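Local coordinates for glycosyl transferase family 8 (Streptococcus pneumoniae, PDB 5GVV), which transfers galactose from UDP-galactose to the terminal glucose of the already glycosylated serine-rich repeat protein PsrP, the third step in its O-glycosylation, at residues L335-Q338 and I339-S343; D352-E356 and D357-F361; H211-I214 and F215-P218. All blocks are in the same frame, centred on the assembly; numbering follows the deposited sequence.

Contact 1 of 3, residues L335-Q338 and I339-S343; sequences LLEQ and IVIAS
Ile339, Val340, Ile341 and Ala342 each donate their backbone N-H to the carbonyl four residues back, and residues 335-341 run as alpha-helix; the bond from Ile341 N to Glu337 O, 3.1 Å long, is nearly straight at 172°. Side chains one turn apart then meet on two flanks. On the buried one, Leu336 crosses Val340, its CD2 lying 3.8 Å from Val340 CG2. Val340 CG2 stands beside its own backbone N, since CG1 is the anti branch (chi1 176°), and so also comes to 3.2 Å from Leu336 O. On the other flank Gln338 and Ile341 run alongside each other, and because the glutamine is bent at chi2 (-52°) its amide end comes to Ile341 CD1, with OE1 4.0 Å from that methyl. Ser343 OG donates to Ile339 O, four residues earlier, at 2.7 Å from above the carbonyl plane. Leu335 and Gln338 pack on Phe215 of the second subunit. Within the chain, Leu336 and Ile339 rest on strands 278-283 and 302-307, and Leu336 and Val340 also meet Phe361 of helix 356-364.

Contact 2 of 3, residues D352-E356 and D357-F361; sequences DRKLE and DAYEF
Glu356 O accepts the backbone N-H of Glu360 at 3.1 Å, and that of Tyr359 more weakly through a bent contact of 118°. This shared carbonyl belongs to the first turn of helix 356-364, which follows strand 345-348 through a loop in the alpha/beta region built on a parallel sheet in the C-terminal part of the chain. One residue earlier, Leu355 O receives Ala358 N at 3.2 Å, a three-residue spacing that draws the end of the loop into the helix. The side chains meet where Lys354, still in the loop, crosses Tyr359. Lys354 CG lies beside its own backbone N, and a bend at chi2 (-61°) carries the methylene chain past the phenol oxygen: CD approaches Tyr359 OH to 3.3 Å, while CB lies 3.9 Å from Tyr359 CE2. The lysine contributes only methylene carbons to these contacts; the polar ends of both residues turn to Asp348, whose OD1 forms a salt bridge with Lys354 NZ and whose OD2 is hydrogen-bonded to Tyr359 OH. This one carboxylate ties the loop to the helix and would be expected to favour the charged form of the lysine, whose NZ also bonds to the carbonyl oxygens of Asn350 and Thr375. Leu380 and Tyr385 pack around the tyrosine, while Leu355 and Ala358 reach Leu283 of strand 278-283. Farther along the helix, Phe361 N bonds to Asp357 O, and this same oxygen lies 3.2 Å above one face of the Phe361 ring, offset toward its rim.

Contact 3 of 3, residues H211-I214 and F215-P218; sequences HQFI and FDIP
Phe215 lays its ring back along the preceding turn, with Gln212 O in plane at the ring edge, 3.9 Å from CD2. His211 O lies equally near that carbon but approaches obliquely. With CG beside the backbone N (chi1 -62°), the phenyl group is directed back beside these carbonyls and against Asp203, Ala206 and Ala207 of helix 203-208. The backbone here makes a short 3-10 turn in the loop between that helix and strand 225-227, within the glycosyltransferase family 8 region of the protein. Asp216 N bonds to Phe213 O at 3.0 Å, the donor standing well above the carbonyl plane; the bonds from Phe215 N to Gln212 O and from Ile217 N to Ile214 O are weak. Beside this turn the Asp216 and Phe213 side chains cross, carboxylate and ring planes 65° apart, with Asp216 OD2 3.6 Å from Phe213 CD1. One face of that ring is met by Gln212 CG. Ile217 folds back so that its CG1 lies 3.3 Å from Ile214 O, and the CD1 methyls of Ile214 and Ile217 come to 4.4 Å, both side chains touching Phe135. Gln212 packs on Met334 of the second subunit.

Overall arrangement
Contact 3 comes first along the chain, closing a turn in the loop from helix 203-208 to strand 225-227 on the glycosyltransferase domain. Contact 1 follows within helix 333-342, and contact 2 then turns the loop after strand 345-348 into helix 356-364. All three are local and in series, so none nests or crosses. Contacts 1 and 2 lie 13 Å apart between centres and touch, joining two helices that pack against the six-stranded parallel sheet. Contact 3 is about 63 Å from contact 1, centre to centre, across the chain's centre; yet in the dimer 211-218 of one subunit packs against 335-343 of the other, linking the two regions between chains.

Contact 1 of 3, residues L335-Q338 and I339-S343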
loop_
_atom_site.group_PDB
_atom_site.type_symbol
_atom_site.label_atom_id
_atom_site.label_comp_id
_atom_site.label_asym_id
_atom_site.label_seq_id
_atom_site.Cartn_x
_atom_site.Cartn_y
_atom_site.Cartn_z
ATOM N N LEU A 335 -3.751 -15.404 -25.110
ATOM C CA LEU A 335 -4.340 -15.156 -23.793
ATOM C C LEU A 335 -5.858 -15.346 -23.832
ATOM O O LEU A 335 -6.442 -15.933 -22.917
ATOM C CB LEU A 335 -3.977 -13.749 -23.305
ATOM C CG LEU A 335 -2.466 -13.480 -23.341
ATOM C CD1 LEU A 335 -2.129 -12.028 -23.020
ATOM C CD2 LEU A 335 -1.746 -14.411 -22.387
ATOM N N LEU A 336 -6.491 -14.851 -24.894
ATOM C CA LEU A 336 -7.918 -15.074 -25.112
ATOM C C LEU A 336 -8.215 -16.573 -25.196
ATOM O O LEU A 336 -9.210 -17.045 -24.643
ATOM C CB LEU A 336 -8.372 -14.354 -26.390
ATOM C CG LEU A 336 -9.843 -14.316 -26.836
ATOM C CD1 LEU A 336 -10.125 -15.324 -27.933
ATOM C CD2 LEU A 336 -10.825 -14.489 -25.672
ATOM N N GLU A 337 -7.349 -17.326 -25.874
ATOM C CA GLU A 337 -7.555 -18.770 -26.002
ATOM C C GLU A 337 -7.634 -19.459 -24.637
ATOM O O GLU A 337 -8.474 -20.340 -24.433
ATOM C CB GLU A 337 -6.460 -19.418 -26.861
ATOM C CG GLU A 337 -6.571 -20.943 -26.933
ATOM C CD GLU A 337 -5.624 -21.577 -27.940
ATOM O OE1 GLU A 337 -4.488 -21.081 -28.108
ATOM O OE2 GLU A 337 -6.019 -22.590 -28.550
ATOM N N GLN A 338 -6.767 -19.057 -23.705
ATOM C CA GLN A 338 -6.750 -19.675 -22.383
ATOM C C GLN A 338 -8.008 -19.333 -21.588
ATOM O O GLN A 338 -8.501 -20.152 -20.808
ATOM C CB GLN A 338 -5.496 -19.267 -21.600
ATOM C CG GLN A 338 -4.188 -19.773 -22.213
ATOM C CD GLN A 338 -4.219 -21.267 -22.488
ATOM O OE1 GLN A 338 -4.522 -22.064 -21.601
ATOM N NE2 GLN A 338 -3.921 -21.652 -23.725
ATOM N N ILE A 339 -8.521 -18.121 -21.784
ATOM C CA ILE A 339 -9.764 -17.705 -21.133
ATOM C C ILE A 339 -10.950 -18.498 -21.687
ATOM O O ILE A 339 -11.835 -18.908 -20.932
ATOM C CB ILE A 339 -10.006 -16.183 -21.278
ATOM C CG1 ILE A 339 -8.884 -15.409 -20.583
ATOM C CG2 ILE A 339 -11.362 -15.778 -20.687
ATOM C CD1 ILE A 339 -8.931 -13.898 -20.782
ATOM N N VAL A 340 -10.962 -18.724 -22.998
ATOM C CA VAL A 340 -12.030 -19.505 -23.621
ATOM C C VAL A 340 -12.067 -20.934 -23.070
ATOM O O VAL A 340 -13.128 -21.427 -22.684
ATOM C CB VAL A 340 -11.906 -19.525 -25.159
ATOM C CG1 VAL A 340 -12.976 -20.424 -25.767
ATOM C CG2 VAL A 340 -12.042 -18.112 -25.717
ATOM N N ILE A 341 -10.909 -21.588 -23.024
ATOM C CA ILE A 341 -10.796 -22.928 -22.442
ATOM C C ILE A 341 -11.370 -22.970 -21.025
ATOM O O ILE A 341 -12.004 -23.948 -20.625
ATOM C CB ILE A 341 -9.321 -23.392 -22.409
ATOM C CG1 ILE A 341 -8.765 -23.530 -23.828
ATOM C CG2 ILE A 341 -9.169 -24.707 -21.653
ATOM C CD1 ILE A 341 -7.283 -23.874 -23.864
ATOM N N ALA A 342 -11.160 -21.893 -20.277
ATOM C CA ALA A 342 -11.608 -21.809 -18.889
ATOM C C ALA A 342 -13.079 -21.408 -18.730
ATOM O O ALA A 342 -13.618 -21.455 -17.619
ATOM C CB ALA A 342 -10.716 -20.852 -18.122
ATOM N N SER A 343 -13.728 -21.011 -19.821
ATOM C CA SER A 343 -15.105 -20.521 -19.730
ATOM C C SER A 343 -16.143 -21.614 -19.980
ATOM O O SER A 343 -15.814 -22.682 -20.501
ATOM C CB SER A 343 -15.316 -19.352 -20.690
ATOM O OG SER A 343 -14.398 -18.310 -20.413
#

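Contact 2 of 3, residues D352-E356 and D357-F361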
loop_
_atom_site.group_PDB
_atom_site.type_symbol
_atom_site.label_atom_id
_atom_site.label_comp_id
_atom_site.label_asym_id
_atom_site.label_seq_id
_atom_site.Cartn_x
_atom_site.Cartn_y
_atom_site.Cartn_z
ATOM N N ASP A 352 -18.950 -4.965 -33.940
ATOM C CA ASP A 352 -18.191 -4.798 -35.177
ATOM C C ASP A 352 -17.831 -6.132 -35.829
ATOM O O ASP A 352 -18.339 -7.183 -35.427
ATOM C CB ASP A 352 -16.948 -3.934 -34.975
ATOM C CG ASP A 352 -16.694 -3.009 -36.153
ATOM O OD1 ASP A 352 -16.142 -3.477 -37.175
ATOM O OD2 ASP A 352 -17.064 -1.819 -36.062
ATOM N N ARG A 353 -16.976 -6.079 -36.848
ATOM C CA ARG A 353 -16.623 -7.274 -37.609
ATOM C C ARG A 353 -16.044 -8.365 -36.729
ATOM O O ARG A 353 -15.201 -8.110 -35.869
ATOM C CB ARG A 353 -15.663 -6.948 -38.753
ATOM C CG ARG A 353 -16.371 -6.569 -40.048
ATOM C CD ARG A 353 -15.383 -6.423 -41.194
ATOM N NE ARG A 353 -14.425 -5.355 -40.934
ATOM C CZ ARG A 353 -14.647 -4.072 -41.202
ATOM N NH1 ARG A 353 -15.797 -3.690 -41.750
ATOM N NH2 ARG A 353 -13.717 -3.169 -40.926
ATOM N N LYS A 354 -16.513 -9.585 -36.954
ATOM C CA LYS A 354 -16.179 -10.701 -36.085
ATOM C C LYS A 354 -14.747 -11.188 -36.255
ATOM O O LYS A 354 -14.200 -11.199 -37.358
ATOM C CB LYS A 354 -17.151 -11.856 -36.321
ATOM C CG LYS A 354 -18.605 -11.480 -36.116
ATOM C CD LYS A 354 -18.865 -11.017 -34.694
ATOM C CE LYS A 354 -20.348 -10.750 -34.480
ATOM N NZ LYS A 354 -20.664 -10.353 -33.077
ATOM N N LEU A 355 -14.144 -11.582 -35.140
ATOM C CA LEU A 355 -12.814 -12.167 -35.151
ATOM C C LEU A 355 -12.966 -13.681 -35.127
ATOM O O LEU A 355 -13.237 -14.271 -34.079
ATOM C CB LEU A 355 -12.008 -11.652 -33.961
ATOM C CG LEU A 355 -11.845 -10.134 -34.041
ATOM C CD1 LEU A 355 -11.511 -9.517 -32.693
ATOM C CD2 LEU A 355 -10.791 -9.772 -35.076
ATOM N N GLU A 356 -12.805 -14.293 -36.299
ATOM C CA GLU A 356 -13.147 -15.697 -36.516
ATOM C C GLU A 356 -12.536 -16.681 -35.523
ATOM O O GLU A 356 -13.252 -17.515 -34.974
ATOM C CB GLU A 356 -12.822 -16.113 -37.957
ATOM C CG GLU A 356 -14.029 -16.117 -38.901
ATOM C CD GLU A 356 -14.671 -14.746 -39.067
ATOM O OE1 GLU A 356 -14.036 -13.725 -38.720
ATOM O OE2 GLU A 356 -15.820 -14.690 -39.554
ATOM N N ASP A 357 -11.230 -16.582 -35.278
ATOM C CA ASP A 357 -10.539 -17.552 -34.419
ATOM C C ASP A 357 -11.182 -17.782 -33.045
ATOM O O ASP A 357 -10.999 -18.839 -32.441
ATOM C CB ASP A 357 -9.055 -17.203 -34.256
ATOM C CG ASP A 357 -8.162 -18.003 -35.194
ATOM O OD1 ASP A 357 -8.669 -18.941 -35.851
ATOM O OD2 ASP A 357 -6.951 -17.700 -35.269
ATOM N N ALA A 358 -11.934 -16.805 -32.551
ATOM C CA ALA A 358 -12.681 -17.003 -31.316
ATOM C C ALA A 358 -13.709 -18.112 -31.529
ATOM O O ALA A 358 -13.873 -18.984 -30.678
ATOM C CB ALA A 358 -13.352 -15.716 -30.880
ATOM N N TYR A 359 -14.391 -18.074 -32.672
ATOM C CA TYR A 359 -15.295 -19.150 -33.069
ATOM C C TYR A 359 -14.518 -20.463 -33.180
ATOM O O TYR A 359 -15.013 -21.527 -32.793
ATOM C CB TYR A 359 -15.970 -18.827 -34.410
ATOM C CG TYR A 359 -16.883 -17.618 -34.388
ATOM C CD1 TYR A 359 -17.719 -17.371 -33.310
ATOM C CD2 TYR A 359 -16.910 -16.722 -35.452
ATOM C CE1 TYR A 359 -18.555 -16.264 -33.289
ATOM C CE2 TYR A 359 -17.739 -15.617 -35.439
ATOM C CZ TYR A 359 -18.559 -15.393 -34.353
ATOM O OH TYR A 359 -19.389 -14.294 -34.330
ATOM N N GLU A 360 -13.300 -20.385 -33.712
ATOM C CA GLU A 360 -12.447 -21.564 -33.830
ATOM C C GLU A 360 -12.149 -22.148 -32.456
ATOM O O GLU A 360 -12.277 -23.354 -32.250
ATOM C CB GLU A 360 -11.144 -21.226 -34.555
ATOM C CG GLU A 360 -11.313 -20.964 -36.045
ATOM C CD GLU A 360 -10.108 -21.404 -36.846
ATOM O OE1 GLU A 360 -10.123 -21.250 -38.086
ATOM O OE2 GLU A 360 -9.142 -21.909 -36.232
ATOM N N PHE A 361 -11.761 -21.286 -31.517
ATOM C CA PHE A 361 -11.519 -21.721 -30.148
ATOM C C PHE A 361 -12.806 -22.294 -29.563
ATOM O O PHE A 361 -12.783 -23.327 -28.894
ATOM C CB PHE A 361 -11.015 -20.559 -29.283
ATOM C CG PHE A 361 -9.710 -19.970 -29.747
ATOM C CD1 PHE A 361 -8.817 -20.718 -30.509
ATOM C CD2 PHE A 361 -9.375 -18.662 -29.421
ATOM C CE1 PHE A 361 -7.615 -20.169 -30.933
ATOM C CE2 PHE A 361 -8.177 -18.108 -29.844
ATOM C CZ PHE A 361 -7.299 -18.860 -30.601
#

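Contact 3 of 3, residues H211-I214 and F215-P218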
loop_
_atom_site.group_PDB
_atom_site.type_symbol
_atom_site.label_atom_id
_atom_site.label_comp_id
_atom_site.label_asym_id
_atom_site.label_seq_id
_atom_site.Cartn_x
_atom_site.Cartn_y
_atom_site.Cartn_z
ATOM N N HIS A 211 1.945 30.148 16.914
ATOM C CA HIS A 211 0.678 30.047 17.625
ATOM C C HIS A 211 0.832 29.113 18.821
ATOM O O HIS A 211 0.357 27.977 18.789
ATOM C CB HIS A 211 -0.406 29.528 16.678
ATOM C CG HIS A 211 -0.734 30.467 15.560
ATOM N ND1 HIS A 211 -1.181 30.032 14.328
ATOM C CD2 HIS A 211 -0.694 31.819 15.487
ATOM C CE1 HIS A 211 -1.396 31.074 13.548
ATOM N NE2 HIS A 211 -1.111 32.173 14.226
ATOM N N GLN A 212 1.489 29.605 19.872
ATOM C CA GLN A 212 1.906 28.782 21.014
ATOM C C GLN A 212 0.786 27.994 21.698
ATOM O O GLN A 212 1.014 26.885 22.188
ATOM C CB GLN A 212 2.630 29.647 22.054
ATOM C CG GLN A 212 1.786 30.798 22.584
ATOM C CD GLN A 212 2.538 31.687 23.553
ATOM O OE1 GLN A 212 3.069 31.217 24.561
ATOM N NE2 GLN A 212 2.580 32.984 23.257
ATOM N N PHE A 213 -0.418 28.551 21.720
ATOM C CA PHE A 213 -1.510 27.948 22.480
ATOM C C PHE A 213 -2.173 26.760 21.778
ATOM O O PHE A 213 -2.918 26.000 22.403
ATOM C CB PHE A 213 -2.541 29.012 22.848
ATOM C CG PHE A 213 -1.991 30.089 23.736
ATOM C CD1 PHE A 213 -1.705 29.820 25.066
ATOM C CD2 PHE A 213 -1.739 31.361 23.240
ATOM C CE1 PHE A 213 -1.186 30.806 25.896
ATOM C CE2 PHE A 213 -1.225 32.357 24.060
ATOM C CZ PHE A 213 -0.945 32.078 25.391
ATOM N N ILE A 214 -1.908 26.605 20.484
ATOM C CA ILE A 214 -2.380 25.438 19.749
ATOM C C ILE A 214 -1.837 24.180 20.420
ATOM O O ILE A 214 -2.524 23.151 20.506
ATOM C CB ILE A 214 -1.923 25.478 18.270
ATOM C CG1 ILE A 214 -2.615 26.618 17.516
ATOM C CG2 ILE A 214 -2.162 24.129 17.581
ATOM C CD1 ILE A 214 -4.118 26.468 17.428
ATOM N N PHE A 215 -0.603 24.280 20.911
ATOM C CA PHE A 215 0.088 23.148 21.519
ATOM C C PHE A 215 -0.330 22.897 22.964
ATOM O O PHE A 215 0.108 21.922 23.582
ATOM C CB PHE A 215 1.607 23.336 21.419
ATOM C CG PHE A 215 2.110 23.387 20.005
ATOM C CD1 PHE A 215 2.369 22.214 19.310
ATOM C CD2 PHE A 215 2.303 24.604 19.362
ATOM C CE1 PHE A 215 2.819 22.251 17.999
ATOM C CE2 PHE A 215 2.752 24.650 18.049
ATOM C CZ PHE A 215 3.009 23.472 17.366
ATOM N N ASP A 216 -1.174 23.776 23.499
ATOM C CA ASP A 216 -1.714 23.593 24.843
ATOM C C ASP A 216 -3.106 22.957 24.797
ATOM O O ASP A 216 -3.699 22.655 25.834
ATOM C CB ASP A 216 -1.748 24.925 25.599
ATOM C CG ASP A 216 -0.362 25.465 25.894
ATOM O OD1 ASP A 216 0.574 24.655 26.060
ATOM O OD2 ASP A 216 -0.205 26.704 25.965
ATOM N N ILE A 217 -3.632 22.761 23.592
ATOM C CA ILE A 217 -4.903 22.069 23.433
ATOM C C ILE A 217 -4.702 20.595 23.786
ATOM O O ILE A 217 -3.807 19.943 23.252
ATOM C CB ILE A 217 -5.467 22.224 22.003
ATOM C CG1 ILE A 217 -5.534 23.704 21.615
ATOM C CG2 ILE A 217 -6.847 21.583 21.887
ATOM C CD1 ILE A 217 -6.277 23.976 20.311
ATOM N N PRO A 218 -5.531 20.074 24.707
ATOM C CA PRO A 218 -5.417 18.705 25.233
ATOM C C PRO A 218 -5.532 17.624 24.156
ATOM O O PRO A 218 -6.394 17.727 23.277
ATOM C CB PRO A 218 -6.608 18.606 26.194
ATOM C CG PRO A 218 -6.879 20.024 26.611
ATOM C CD PRO A 218 -6.609 20.831 25.372
#